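Local coordinates for protein digeranylgeranylglycerophospholipid reductase (Sulfolobus acidocaldarius, PDB 4OPD) that reduces the double bonds of geranylgeranyl chains with FAD as cofactor, turning unsaturated archaeol phospholipids into the saturated archaeols of the archaeal membrane, at residues Val52-Phe57 with Asn91-Glu96; Asn72-Ile77 with Asp201-Phe206; Val294-Gly299 with Ala343-Leu348. One frame throughout, in Å; residues are numbered along the deposited sequence.

Contact 1 of 3, residues Val52-Phe57 with Asn91-Glu96. With GRG (geranylgeranyl diphosphate), chain D; GRG (geranylgeranyl diphosphate), chain E.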
loop_
_atom_site.group_PDB
_atom_site.type_symbol
_atom_site.label_atom_id
_atom_site.label_comp_id
_atom_site.label_asym_id
_atom_site.label_seq_id
_atom_site.Cartn_x
_atom_site.Cartn_y
_atom_site.Cartn_z
ATOM N N VAL A 52 -2.373 11.130 -1.135
ATOM C CA VAL A 52 -3.107 10.446 -0.067
ATOM C C VAL A 52 -4.476 11.107 0.110
ATOM O O VAL A 52 -4.591 12.332 0.124
ATOM C CB VAL A 52 -2.350 10.465 1.285
ATOM C CG1 VAL A 52 -3.031 9.525 2.292
ATOM C CG2 VAL A 52 -0.893 10.067 1.106
ATOM N N SER A 53 -5.511 10.286 0.234
ATOM C CA SER A 53 -6.861 10.784 0.427
ATOM C C SER A 53 -7.041 11.438 1.801
ATOM O O SER A 53 -6.475 10.989 2.796
ATOM C CB SER A 53 -7.859 9.633 0.244
ATOM O OG SER A 53 -8.989 9.791 1.072
ATOM N N LYS A 54 -7.839 12.494 1.848
ATOM C CA LYS A 54 -8.076 13.215 3.088
ATOM C C LYS A 54 -8.829 12.354 4.098
ATOM O O LYS A 54 -8.603 12.456 5.306
ATOM C CB LYS A 54 -8.847 14.498 2.808
ATOM C CG LYS A 54 -9.236 15.297 4.043
ATOM C CD LYS A 54 -9.840 16.634 3.614
ATOM C CE LYS A 54 -10.500 17.372 4.759
ATOM N NZ LYS A 54 -11.666 16.638 5.330
ATOM N N ALA A 55 -9.709 11.497 3.591
ATOM C CA ALA A 55 -10.526 10.626 4.433
ATOM C C ALA A 55 -9.691 9.843 5.442
ATOM O O ALA A 55 -10.109 9.646 6.581
ATOM C CB ALA A 55 -11.336 9.664 3.562
ATOM N N HIS A 56 -8.510 9.403 5.026
ATOM C CA HIS A 56 -7.662 8.602 5.903
ATOM C C HIS A 56 -7.214 9.391 7.129
ATOM O O HIS A 56 -7.186 8.868 8.240
ATOM C CB HIS A 56 -6.452 8.084 5.136
ATOM C CG HIS A 56 -6.768 6.942 4.225
ATOM N ND1 HIS A 56 -7.201 5.719 4.693
ATOM C CD2 HIS A 56 -6.725 6.836 2.876
ATOM C CE1 HIS A 56 -7.392 4.903 3.671
ATOM N NE2 HIS A 56 -7.112 5.557 2.557
ATOM N N PHE A 57 -6.873 10.660 6.935
ATOM C CA PHE A 57 -6.512 11.501 8.071
ATOM C C PHE A 57 -7.741 11.754 8.946
ATOM O O PHE A 57 -7.634 11.819 10.172
ATOM C CB PHE A 57 -5.895 12.828 7.600
ATOM C CG PHE A 57 -4.633 12.644 6.807
ATOM C CD1 PHE A 57 -4.686 12.319 5.455
ATOM C CD2 PHE A 57 -3.398 12.760 7.417
ATOM C CE1 PHE A 57 -3.520 12.128 4.727
ATOM C CE2 PHE A 57 -2.232 12.566 6.697
ATOM C CZ PHE A 57 -2.296 12.258 5.347
ATOM N N ASN A 91 -14.432 12.709 -8.221
ATOM C CA ASN A 91 -14.164 13.800 -7.299
ATOM C C ASN A 91 -13.964 13.271 -5.884
ATOM O O ASN A 91 -14.601 12.295 -5.479
ATOM C CB ASN A 91 -15.297 14.828 -7.337
ATOM C CG ASN A 91 -15.525 15.396 -8.727
ATOM O OD1 ASN A 91 -16.661 15.522 -9.179
ATOM N ND2 ASN A 91 -14.443 15.735 -9.412
ATOM N N GLY A 92 -13.069 13.919 -5.144
ATOM C CA GLY A 92 -12.767 13.535 -3.779
ATOM C C GLY A 92 -11.568 14.311 -3.269
ATOM O O GLY A 92 -10.641 14.608 -4.023
ATOM N N GLU A 93 -11.586 14.655 -1.989
ATOM C CA GLU A 93 -10.531 15.481 -1.427
ATOM C C GLU A 93 -9.321 14.657 -0.999
ATOM O O GLU A 93 -9.456 13.584 -0.405
ATOM C CB GLU A 93 -11.068 16.287 -0.246
ATOM C CG GLU A 93 -11.994 17.411 -0.674
ATOM C CD GLU A 93 -12.754 18.017 0.485
ATOM O OE1 GLU A 93 -12.141 18.737 1.296
ATOM O OE2 GLU A 93 -13.973 17.768 0.585
ATOM N N GLY A 94 -8.136 15.171 -1.309
ATOM C CA GLY A 94 -6.894 14.499 -0.962
ATOM C C GLY A 94 -5.742 15.482 -0.899
ATOM O O GLY A 94 -5.926 16.683 -1.133
ATOM N N PHE A 95 -4.552 14.977 -0.596
ATOM C CA PHE A 95 -3.370 15.818 -0.491
ATOM C C PHE A 95 -2.234 15.303 -1.362
ATOM O O PHE A 95 -1.984 14.108 -1.423
ATOM C CB PHE A 95 -2.853 15.890 0.949
ATOM C CG PHE A 95 -3.882 16.255 1.970
ATOM C CD1 PHE A 95 -4.512 17.481 1.933
ATOM C CD2 PHE A 95 -4.175 15.382 3.014
ATOM C CE1 PHE A 95 -5.450 17.826 2.896
ATOM C CE2 PHE A 95 -5.105 15.722 3.981
ATOM C CZ PHE A 95 -5.746 16.945 3.923
ATOM N N GLU A 96 -1.536 16.217 -2.020
ATOM C CA GLU A 96 -0.220 15.924 -2.571
ATOM C C GLU A 96 0.823 16.386 -1.560
ATOM O O GLU A 96 1.009 17.588 -1.362
ATOM C CB GLU A 96 -0.012 16.618 -3.924
ATOM C CG GLU A 96 -0.099 15.679 -5.117
ATOM C CD GLU A 96 0.994 14.620 -5.093
ATOM O OE1 GLU A 96 0.735 13.491 -5.545
ATOM O OE2 GLU A 96 2.112 14.914 -4.619
HETATM C C20 GRG D . 0.860 6.197 -8.028
HETATM C C19 GRG D . 1.468 3.796 -7.188
HETATM C C18 GRG D . 0.573 5.014 -7.132
HETATM C C17 GRG D . -0.475 5.052 -6.283
HETATM C C16 GRG D . -1.375 6.266 -6.230
HETATM C C14 GRG D . -4.332 6.950 -6.772
HETATM C C13 GRG D . -3.594 7.027 -5.453
HETATM C C15 GRG D . -2.453 6.069 -5.177
HETATM C C12 GRG D . -3.919 7.944 -4.521
HETATM C C11 GRG D . -5.018 8.970 -4.691
HETATM C C9 GRG D . -5.345 9.506 -3.315
HETATM C C8 GRG D . -6.191 10.750 -3.410
HETATM C C10 GRG D . -5.547 12.112 -3.564
HETATM C C7 GRG D . -7.530 10.648 -3.358
HETATM C C6 GRG D . -8.369 11.900 -3.459
HETATM C C5 GRG D . -9.223 11.796 -4.703
HETATM C C3 GRG D . -10.476 11.005 -4.388
HETATM C C4 GRG D . -11.358 10.534 -5.521
HETATM C C2 GRG D . -10.805 10.726 -3.106
HETATM C C1 GRG D . -12.056 9.936 -2.787
HETATM O O1 GRG D . -12.194 9.829 -1.388
HETATM P PA GRG D . -13.626 10.080 -0.768
HETATM O O1A GRG D . -14.266 8.755 -0.421
HETATM O O3A GRG D . -14.517 10.829 -1.848
HETATM O O2A GRG D . -13.489 10.926 0.477
HETATM P PB GRG D . -15.725 11.805 -1.523
HETATM O O1B GRG D . -16.435 12.165 -2.812
HETATM O O2B GRG D . -16.699 11.120 -0.587
HETATM O O3B GRG D . -15.178 13.057 -0.865
HETATM C C20 GRG E . -3.955 -1.655 -12.575
HETATM C C19 GRG E . -4.351 -2.205 -15.085
HETATM C C18 GRG E . -4.502 -1.240 -13.925
HETATM C C17 GRG E . -5.129 -0.050 -14.118
HETATM C C16 GRG E . -5.336 1.041 -13.069
HETATM C C14 GRG E . -8.701 1.734 -12.691
HETATM C C13 GRG E . -7.434 1.848 -11.876
HETATM C C15 GRG E . -6.380 0.762 -12.012
HETATM C C12 GRG E . -7.290 2.888 -11.016
HETATM C C11 GRG E . -8.394 3.932 -10.897
HETATM C C9 GRG E . -8.069 5.019 -9.881
HETATM C C8 GRG E . -9.248 5.293 -8.958
HETATM C C10 GRG E . -10.624 5.495 -9.542
HETATM C C7 GRG E . -9.076 5.369 -7.617
HETATM C C6 GRG E . -10.221 5.611 -6.649
HETATM C C5 GRG E . -10.087 6.897 -5.865
HETATM C C3 GRG E . -9.238 6.802 -4.606
HETATM C C4 GRG E . -7.734 6.748 -4.722
HETATM C C2 GRG E . -9.821 6.797 -3.383
HETATM C C1 GRG E . -9.075 6.752 -2.052
HETATM O O1 GRG E . -8.184 5.673 -1.902
HETATM P PA GRG E . -8.432 4.632 -0.735
HETATM O O1A GRG E . -8.795 3.325 -1.382
HETATM O O3A GRG E . -9.617 5.101 0.188
HETATM O O2A GRG E . -7.184 4.444 0.092
HETATM O O HOH W 1 -11.220 12.004 0.990
#
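Val-52 and Phe-95 form a hydrogen-bonded antiparallel pair that joins the short edge strand 51-53 to strand 87-97 in the mixed sheet beside the isoprenoid pocket. Two backbone bonds define the pair: Val-52 N to Phe-95 O at 3.0 Å, and Phe-95 N to Val-52 O at 2.7 Å. Two residues on, Lys-54 N donates to Glu-93 O, this N-H coming in tilted from the carbonyl plane.

The apolar part centres on Phe-95. Its edge points at the face of Phe-57 in a T-shaped stack, centroids 5.4 Å apart and planes at 74°. Lys-54 CG rests 3.9 Å from Phe-95 CZ; the lysine reaches there because CG stands opposite the backbone N (chi1 176°). With an alanine in place of Phe-95, the face of Phe-57 is likely to lose the ring edge that meets it, and Lys-54 CG the ring atom it lies against.

The side chains of Lys-54 and Glu-93 run side by side, but Lys-54 NZ stays 4.6 Å from Glu-93 OE1, beyond a salt bridge; NZ forms one with Asp-58.

Around the ligands, Gly-94 CA lies 3.8 Å from C10 of one geranylgeranyl diphosphate (chain D), where a beta carbon would collide with that methyl. A water accepts from Ala-55 N and lies within hydrogen-bonding distance of Glu-93 O and the diphosphate oxygen O2A of the same ligand. His-56, a known lipid-binding residue, gives its NE2 proton to O2A of the second ligand (chain E) at 2.7 Å, nearly straight at 175°.

Contact 2 of 3, residues Asn72-Ile77 with Asp201-Phe206. With GRG (geranylgeranyl diphosphate), chain D.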
loop_
_atom_site.group_PDB
_atom_site.type_symbol
_atom_site.label_atom_id
_atom_site.label_comp_id
_atom_site.label_asym_id
_atom_site.label_seq_id
_atom_site.Cartn_x
_atom_site.Cartn_y
_atom_site.Cartn_z
ATOM N N ASN A 72 0.106 20.544 -2.559
ATOM C CA ASN A 72 -1.019 20.835 -3.448
ATOM C C ASN A 72 -2.285 20.123 -2.984
ATOM O O ASN A 72 -2.264 18.921 -2.703
ATOM C CB ASN A 72 -0.664 20.430 -4.886
ATOM C CG ASN A 72 -1.685 20.917 -5.919
ATOM O OD1 ASN A 72 -2.192 22.045 -5.845
ATOM N ND2 ASN A 72 -1.972 20.070 -6.897
ATOM N N LYS A 73 -3.376 20.873 -2.877
ATOM C CA LYS A 73 -4.671 20.306 -2.523
ATOM C C LYS A 73 -5.280 19.587 -3.716
ATOM O O LYS A 73 -5.312 20.131 -4.819
ATOM C CB LYS A 73 -5.620 21.397 -2.028
ATOM C CG LYS A 73 -7.022 20.905 -1.719
ATOM C CD LYS A 73 -6.987 19.865 -0.605
ATOM C CE LYS A 73 -8.376 19.353 -0.271
ATOM N NZ LYS A 73 -8.302 18.252 0.726
ATOM N N ILE A 74 -5.769 18.370 -3.494
ATOM C CA ILE A 74 -6.366 17.569 -4.566
ATOM C C ILE A 74 -7.891 17.483 -4.460
ATOM O O ILE A 74 -8.434 17.216 -3.388
ATOM C CB ILE A 74 -5.795 16.134 -4.578
ATOM C CG1 ILE A 74 -4.292 16.169 -4.851
ATOM C CG2 ILE A 74 -6.501 15.285 -5.637
ATOM C CD1 ILE A 74 -3.924 16.946 -6.109
ATOM N N ASN A 75 -8.583 17.690 -5.578
ATOM C CA ASN A 75 -10.045 17.654 -5.573
ATOM C C ASN A 75 -10.630 16.494 -6.365
ATOM O O ASN A 75 -11.847 16.291 -6.386
ATOM C CB ASN A 75 -10.597 18.976 -6.096
ATOM C CG ASN A 75 -10.452 20.083 -5.093
ATOM O OD1 ASN A 75 -10.591 19.855 -3.887
ATOM N ND2 ASN A 75 -10.139 21.286 -5.568
ATOM N N GLY A 76 -9.762 15.728 -7.015
ATOM C CA GLY A 76 -10.227 14.587 -7.775
ATOM C C GLY A 76 -9.169 13.971 -8.656
ATOM O O GLY A 76 -7.995 14.322 -8.579
ATOM N N ILE A 77 -9.600 13.041 -9.498
ATOM C CA ILE A 77 -8.705 12.246 -10.322
ATOM C C ILE A 77 -9.305 12.078 -11.711
ATOM O O ILE A 77 -10.497 11.805 -11.844
ATOM C CB ILE A 77 -8.457 10.846 -9.704
ATOM C CG1 ILE A 77 -7.744 10.964 -8.354
ATOM C CG2 ILE A 77 -7.650 9.969 -10.647
ATOM C CD1 ILE A 77 -7.490 9.637 -7.701
ATOM N N ASP A 201 -5.525 20.822 -9.649
ATOM C CA ASP A 201 -6.028 20.170 -8.445
ATOM C C ASP A 201 -6.537 18.757 -8.749
ATOM O O ASP A 201 -7.103 18.087 -7.879
ATOM C CB ASP A 201 -7.121 21.019 -7.776
ATOM C CG ASP A 201 -8.271 21.382 -8.711
ATOM O OD1 ASP A 201 -8.105 21.398 -9.949
ATOM O OD2 ASP A 201 -9.362 21.675 -8.182
ATOM N N TYR A 202 -6.309 18.298 -9.977
ATOM C CA TYR A 202 -6.713 16.948 -10.365
ATOM C C TYR A 202 -5.521 16.068 -10.734
ATOM O O TYR A 202 -4.683 16.448 -11.558
ATOM C CB TYR A 202 -7.711 17.008 -11.527
ATOM C CG TYR A 202 -9.115 17.283 -11.045
ATOM C CD1 TYR A 202 -9.525 18.574 -10.749
ATOM C CD2 TYR A 202 -10.021 16.244 -10.858
ATOM C CE1 TYR A 202 -10.803 18.828 -10.292
ATOM C CE2 TYR A 202 -11.300 16.485 -10.396
ATOM C CZ TYR A 202 -11.682 17.778 -10.116
ATOM O OH TYR A 202 -12.949 18.020 -9.658
ATOM N N LEU A 203 -5.447 14.895 -10.109
ATOM C CA LEU A 203 -4.474 13.897 -10.506
ATOM C C LEU A 203 -4.845 13.314 -11.860
ATOM O O LEU A 203 -6.020 13.245 -12.217
ATOM C CB LEU A 203 -4.394 12.760 -9.472
ATOM C CG LEU A 203 -4.033 13.111 -8.030
ATOM C CD1 LEU A 203 -3.792 11.833 -7.214
ATOM C CD2 LEU A 203 -2.806 13.992 -7.996
ATOM N N ARG A 204 -3.842 12.868 -12.606
ATOM C CA ARG A 204 -4.099 12.183 -13.855
ATOM C C ARG A 204 -3.525 10.784 -13.789
ATOM O O ARG A 204 -2.385 10.581 -13.374
ATOM C CB ARG A 204 -3.515 12.967 -15.029
ATOM C CG ARG A 204 -3.983 14.430 -15.079
ATOM C CD ARG A 204 -3.239 15.184 -16.158
ATOM N NE ARG A 204 -3.358 16.631 -16.003
ATOM C CZ ARG A 204 -2.738 17.501 -16.790
ATOM N NH1 ARG A 204 -1.986 17.053 -17.788
ATOM N NH2 ARG A 204 -2.874 18.810 -16.589
ATOM N N ILE A 205 -4.350 9.810 -14.157
ATOM C CA ILE A 205 -3.931 8.417 -14.229
ATOM C C ILE A 205 -4.208 7.909 -15.640
ATOM O O ILE A 205 -5.305 8.107 -16.179
ATOM C CB ILE A 205 -4.667 7.556 -13.187
ATOM C CG1 ILE A 205 -4.188 7.927 -11.776
ATOM C CG2 ILE A 205 -4.452 6.050 -13.451
ATOM C CD1 ILE A 205 -4.944 7.197 -10.703
ATOM N N PHE A 206 -3.199 7.304 -16.261
ATOM C CA PHE A 206 -3.307 6.896 -17.666
ATOM C C PHE A 206 -3.156 5.391 -17.800
ATOM O O PHE A 206 -2.055 4.871 -17.617
ATOM C CB PHE A 206 -2.232 7.562 -18.535
ATOM C CG PHE A 206 -2.199 9.070 -18.452
ATOM C CD1 PHE A 206 -2.934 9.844 -19.331
ATOM C CD2 PHE A 206 -1.395 9.706 -17.521
ATOM C CE1 PHE A 206 -2.891 11.234 -19.267
ATOM C CE2 PHE A 206 -1.346 11.097 -17.452
ATOM C CZ PHE A 206 -2.089 11.854 -18.320
HETATM C C20 GRG D . 0.860 6.197 -8.028
HETATM C C19 GRG D . 1.468 3.796 -7.188
HETATM C C18 GRG D . 0.573 5.014 -7.132
HETATM C C17 GRG D . -0.475 5.052 -6.283
HETATM C C16 GRG D . -1.375 6.266 -6.230
HETATM C C14 GRG D . -4.332 6.950 -6.772
HETATM C C13 GRG D . -3.594 7.027 -5.453
HETATM C C15 GRG D . -2.453 6.069 -5.177
HETATM C C12 GRG D . -3.919 7.944 -4.521
HETATM C C11 GRG D . -5.018 8.970 -4.691
HETATM C C9 GRG D . -5.345 9.506 -3.315
HETATM C C8 GRG D . -6.191 10.750 -3.410
HETATM C C10 GRG D . -5.547 12.112 -3.564
HETATM C C7 GRG D . -7.530 10.648 -3.358
HETATM C C6 GRG D . -8.369 11.900 -3.459
HETATM C C5 GRG D . -9.223 11.796 -4.703
HETATM C C3 GRG D . -10.476 11.005 -4.388
HETATM C C4 GRG D . -11.358 10.534 -5.521
HETATM C C2 GRG D . -10.805 10.726 -3.106
HETATM C C1 GRG D . -12.056 9.936 -2.787
HETATM O O1 GRG D . -12.194 9.829 -1.388
HETATM P PA GRG D . -13.626 10.080 -0.768
HETATM O O1A GRG D . -14.266 8.755 -0.421
HETATM O O3A GRG D . -14.517 10.829 -1.848
HETATM O O2A GRG D . -13.489 10.926 0.477
HETATM P PB GRG D . -15.725 11.805 -1.523
HETATM O O1B GRG D . -16.435 12.165 -2.812
HETATM O O2B GRG D . -16.699 11.120 -0.587
HETATM O O3B GRG D . -15.178 13.057 -0.865
#
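The Tyr-202 ring lies against the backbone of Asn-75 and Gly-76: Gly-76 N and Asn-75 C sit over one face, 3.8 and 4.0 Å above its plane and displaced toward the rim. Tyr-202 CD2 comes within 3.3 Å of Gly-76 C, and a beta carbon on Gly-76 would run into the ring, so the missing side chain is what admits it. The other flat pair is Asn-75 and Asp-201, whose amide and carboxylate planes stand 86° apart. Asn-75 ND2 donates to the anti lone pair of Asp-201 OD2 at 2.8 Å, with the oxygen close to the amide plane. The carboxylate gets there because Asp-201 CG is wedged between its own backbone N and carbonyl carbon (chi1 55°).

Backbone bonds extend the join. Asn-75 N reaches Asp-201 O with an N-H...O angle of 174°, and Leu-203 N binds Gly-76 O at 3.0 Å, bringing strand 202-206 parallel to strand 70-80 in the mixed sheet.

On the sheet face carrying Ile-77 and Leu-203, aliphatic groups meet. Ile-74 CD1 touches Leu-203 CD2 at 3.7 Å, their side chains crossing at about a right angle, while Ile-77 CG2 meets Ile-205 CD1. Ile-77 CD1 lies 4.0 Å from C11 of the bound geranylgeranyl diphosphate (chain D), and Ile-205 CD1 approaches C14. The chemistry is thus divided: polar bonds and the tyrosine ring join the segments around Asn-75, Gly-76 and Asp-201, while saturated hydrocarbon is presented to the ligand, consistent with a surface for an apolar isoprenoid tail.

Contact 3 of 3, residues Val294-Gly299 with Ala343-Leu348. With GRG (geranylgeranyl diphosphate), chain E; GRG (geranylgeranyl diphosphate), chain F.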
loop_
_atom_site.group_PDB
_atom_site.type_symbol
_atom_site.label_atom_id
_atom_site.label_comp_id
_atom_site.label_asym_id
_atom_site.label_seq_id
_atom_site.Cartn_x
_atom_site.Cartn_y
_atom_site.Cartn_z
ATOM N N VAL A 294 -1.053 -2.550 0.548
ATOM C CA VAL A 294 -1.313 -1.650 -0.572
ATOM C C VAL A 294 -2.566 -2.062 -1.338
ATOM O O VAL A 294 -2.797 -3.239 -1.542
ATOM C CB VAL A 294 -0.123 -1.622 -1.527
ATOM C CG1 VAL A 294 -0.380 -0.719 -2.703
ATOM C CG2 VAL A 294 1.122 -1.176 -0.776
ATOM N N ASN A 295 -3.362 -1.075 -1.743
ATOM C CA ASN A 295 -4.535 -1.284 -2.601
ATOM C C ASN A 295 -4.137 -1.966 -3.916
ATOM O O ASN A 295 -3.402 -1.386 -4.714
ATOM C CB ASN A 295 -5.197 0.071 -2.871
ATOM C CG ASN A 295 -6.502 -0.053 -3.629
ATOM O OD1 ASN A 295 -6.542 -0.587 -4.731
ATOM N ND2 ASN A 295 -7.579 0.426 -3.027
ATOM N N PRO A 296 -4.616 -3.198 -4.154
ATOM C CA PRO A 296 -4.128 -3.910 -5.345
ATOM C C PRO A 296 -4.491 -3.259 -6.686
ATOM O O PRO A 296 -3.862 -3.576 -7.699
ATOM C CB PRO A 296 -4.804 -5.280 -5.220
ATOM C CG PRO A 296 -5.031 -5.438 -3.734
ATOM C CD PRO A 296 -5.460 -4.064 -3.308
ATOM N N VAL A 297 -5.482 -2.375 -6.711
ATOM C CA VAL A 297 -5.930 -1.843 -7.989
ATOM C C VAL A 297 -5.281 -0.505 -8.308
ATOM O O VAL A 297 -4.756 -0.336 -9.410
ATOM C CB VAL A 297 -7.461 -1.710 -8.049
ATOM C CG1 VAL A 297 -7.889 -0.789 -9.190
ATOM C CG2 VAL A 297 -8.080 -3.081 -8.244
ATOM N N HIS A 298 -5.284 0.434 -7.363
ATOM C CA HIS A 298 -4.637 1.710 -7.660
ATOM C C HIS A 298 -3.244 1.877 -7.028
ATOM O O HIS A 298 -2.560 2.863 -7.303
ATOM C CB HIS A 298 -5.547 2.902 -7.294
ATOM C CG HIS A 298 -5.925 3.020 -5.848
ATOM N ND1 HIS A 298 -5.005 3.039 -4.821
ATOM C CD2 HIS A 298 -7.133 3.236 -5.271
ATOM C CE1 HIS A 298 -5.634 3.213 -3.672
ATOM N NE2 HIS A 298 -6.924 3.358 -3.919
ATOM N N GLY A 299 -2.814 0.922 -6.207
ATOM C CA GLY A 299 -1.428 0.901 -5.781
ATOM C C GLY A 299 -1.138 1.855 -4.643
ATOM O O GLY A 299 0.029 2.049 -4.248
ATOM N N ALA A 343 -10.261 -6.630 3.808
ATOM C CA ALA A 343 -11.306 -7.331 3.040
ATOM C C ALA A 343 -11.486 -6.674 1.680
ATOM O O ALA A 343 -11.655 -7.357 0.663
ATOM C CB ALA A 343 -12.628 -7.336 3.804
ATOM N N LYS A 344 -11.470 -5.344 1.683
ATOM C CA LYS A 344 -11.521 -4.546 0.460
ATOM C C LYS A 344 -10.363 -4.893 -0.460
ATOM O O LYS A 344 -10.551 -5.076 -1.657
ATOM C CB LYS A 344 -11.507 -3.057 0.804
ATOM C CG LYS A 344 -11.097 -2.132 -0.349
ATOM C CD LYS A 344 -11.164 -0.669 0.076
ATOM C CE LYS A 344 -10.533 0.231 -0.980
ATOM N NZ LYS A 344 -10.764 1.682 -0.698
ATOM N N GLN A 345 -9.156 -4.986 0.098
ATOM C CA GLN A 345 -7.999 -5.400 -0.686
ATOM C C GLN A 345 -8.174 -6.765 -1.340
ATOM O O GLN A 345 -7.776 -6.967 -2.475
ATOM C CB GLN A 345 -6.745 -5.479 0.185
ATOM C CG GLN A 345 -6.066 -4.202 0.521
ATOM C CD GLN A 345 -4.816 -4.485 1.334
ATOM O OE1 GLN A 345 -3.773 -4.857 0.794
ATOM N NE2 GLN A 345 -4.931 -4.361 2.633
ATOM N N ALA A 346 -8.706 -7.726 -0.592
ATOM C CA ALA A 346 -8.834 -9.083 -1.116
ATOM C C ALA A 346 -9.742 -9.124 -2.339
ATOM O O ALA A 346 -9.449 -9.786 -3.334
ATOM C CB ALA A 346 -9.369 -10.019 -0.023
ATOM N N SER A 347 -10.862 -8.425 -2.259
ATOM C CA SER A 347 -11.757 -8.282 -3.396
ATOM C C SER A 347 -11.008 -7.655 -4.581
ATOM O O SER A 347 -11.118 -8.100 -5.724
ATOM C CB SER A 347 -12.961 -7.430 -2.994
ATOM O OG SER A 347 -13.943 -7.409 -4.006
ATOM N N LEU A 348 -10.221 -6.629 -4.294
ATOM C CA LEU A 348 -9.526 -5.914 -5.365
ATOM C C LEU A 348 -8.329 -6.684 -5.911
ATOM O O LEU A 348 -7.862 -6.399 -7.010
ATOM C CB LEU A 348 -9.084 -4.543 -4.873
ATOM C CG LEU A 348 -10.220 -3.555 -4.603
ATOM C CD1 LEU A 348 -9.639 -2.282 -4.015
ATOM C CD2 LEU A 348 -11.037 -3.263 -5.873
HETATM C C20 GRG E . -3.955 -1.655 -12.575
HETATM C C19 GRG E . -4.351 -2.205 -15.085
HETATM C C18 GRG E . -4.502 -1.240 -13.925
HETATM C C17 GRG E . -5.129 -0.050 -14.118
HETATM C C16 GRG E . -5.336 1.041 -13.069
HETATM C C14 GRG E . -8.701 1.734 -12.691
HETATM C C13 GRG E . -7.434 1.848 -11.876
HETATM C C15 GRG E . -6.380 0.762 -12.012
HETATM C C12 GRG E . -7.290 2.888 -11.016
HETATM C C11 GRG E . -8.394 3.932 -10.897
HETATM C C9 GRG E . -8.069 5.019 -9.881
HETATM C C8 GRG E . -9.248 5.293 -8.958
HETATM C C10 GRG E . -10.624 5.495 -9.542
HETATM C C7 GRG E . -9.076 5.369 -7.617
HETATM C C6 GRG E . -10.221 5.611 -6.649
HETATM C C5 GRG E . -10.087 6.897 -5.865
HETATM C C3 GRG E . -9.238 6.802 -4.606
HETATM C C4 GRG E . -7.734 6.748 -4.722
HETATM C C2 GRG E . -9.821 6.797 -3.383
HETATM C C1 GRG E . -9.075 6.752 -2.052
HETATM O O1 GRG E . -8.184 5.673 -1.902
HETATM P PA GRG E . -8.432 4.632 -0.735
HETATM O O1A GRG E . -8.795 3.325 -1.382
HETATM O O3A GRG E . -9.617 5.101 0.188
HETATM O O2A GRG E . -7.184 4.444 0.092
HETATM C C20 GRG F . -13.156 0.334 -17.165
HETATM C C19 GRG F . -12.386 -1.455 -18.914
HETATM C C18 GRG F . -13.258 -1.059 -17.742
HETATM C C17 GRG F . -14.133 -1.933 -17.214
HETATM C C16 GRG F . -15.026 -1.538 -16.055
HETATM C C14 GRG F . -17.197 -3.255 -13.773
HETATM C C13 GRG F . -15.885 -2.512 -13.885
HETATM C C15 GRG F . -15.018 -2.698 -15.108
HETATM C C12 GRG F . -15.449 -1.724 -12.880
HETATM C C11 GRG F . -16.230 -1.545 -11.596
HETATM C C9 GRG F . -15.707 -2.589 -10.617
HETATM C C8 GRG F . -14.742 -1.968 -9.618
HETATM C C10 GRG F . -14.369 -2.783 -8.397
HETATM C C7 GRG F . -14.231 -0.726 -9.803
HETATM C C6 GRG F . -13.316 -0.009 -8.815
HETATM C C5 GRG F . -11.872 -0.409 -8.801
HETATM C C3 GRG F . -11.145 0.606 -7.940
HETATM C C4 GRG F . -10.973 2.018 -8.448
HETATM C C2 GRG F . -10.638 0.270 -6.734
HETATM C C1 GRG F . -9.888 1.306 -5.912
HETATM O O1 GRG F . -9.998 1.059 -4.528
#
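The lipid headgroup site, where His-298 is a known ligand-binding residue, is built here from the loop before helix 302-322 and from helix 332-355. Asn-295 and Leu-348 meet in it, ND2 to CD1 at 3.5 Å. Asn-295 also shapes its own loop: OD1 accepts from Val-297 N at 2.9 Å in an Asx turn, and from His-298 N, which lies above the carbonyl plane. With CG opposite the backbone N (chi1 -174°), Asn-295 puts its CG over the centre of the His-298 ring, 3.3 Å above the plane.

The apolar seam follows the helix. Val-297 CG2 packs on Leu-348 CD2 at 3.8 Å, these side chains crossing at about a right angle, while Pro-296 CD lies against Leu-348 CB and its CG close to Gln-345 O.

Polar groups converge on the ligands. Lys-344 stretches an extended chain to put NZ 2.7 Å from O1A of one geranylgeranyl diphosphate (chain E). The same oxygen takes a bond from His-298 NE2 at 3.2 Å, at the edge of the imidazole and in its plane. Asn-295 ND2 donates to O1 of another ligand (chain F) at 2.9 Å, and is also hydrogen-bonded to Tyr-341 OH. One phosphate oxygen is therefore gripped from both the loop and the helix, and the lysine's positive charge would probably help to neutralise it, while Val-297 and Leu-348 offer hydrocarbon to the start of the neighbouring isoprenoid chain.

Contacts 1 and 2 are neighbours in one mixed sheet, their centres 10 Å apart. Strands 87-97 and 70-80 join them through probable backbone hydrogen bonds, Glu-96 N to Asn-72 O and Gly-94 O to Ile-74 N, both 2.9 Å. Both contacts touch the geranylgeranyl diphosphate of chain D. Contact 3 belongs to the loop and helix portion; its centre is about 17 Å from that of contact 1 and 20 Å from that of contact 2, with nearest atoms about 6 Å away in each case. The ligand of chain E bridges contacts 1 and 3, since His-56 and His-298 both bind its phosphate. The side chains of Val-52 and Val-294 each come within about 4 Å (nearest atoms) of the reduced flavin cofactor.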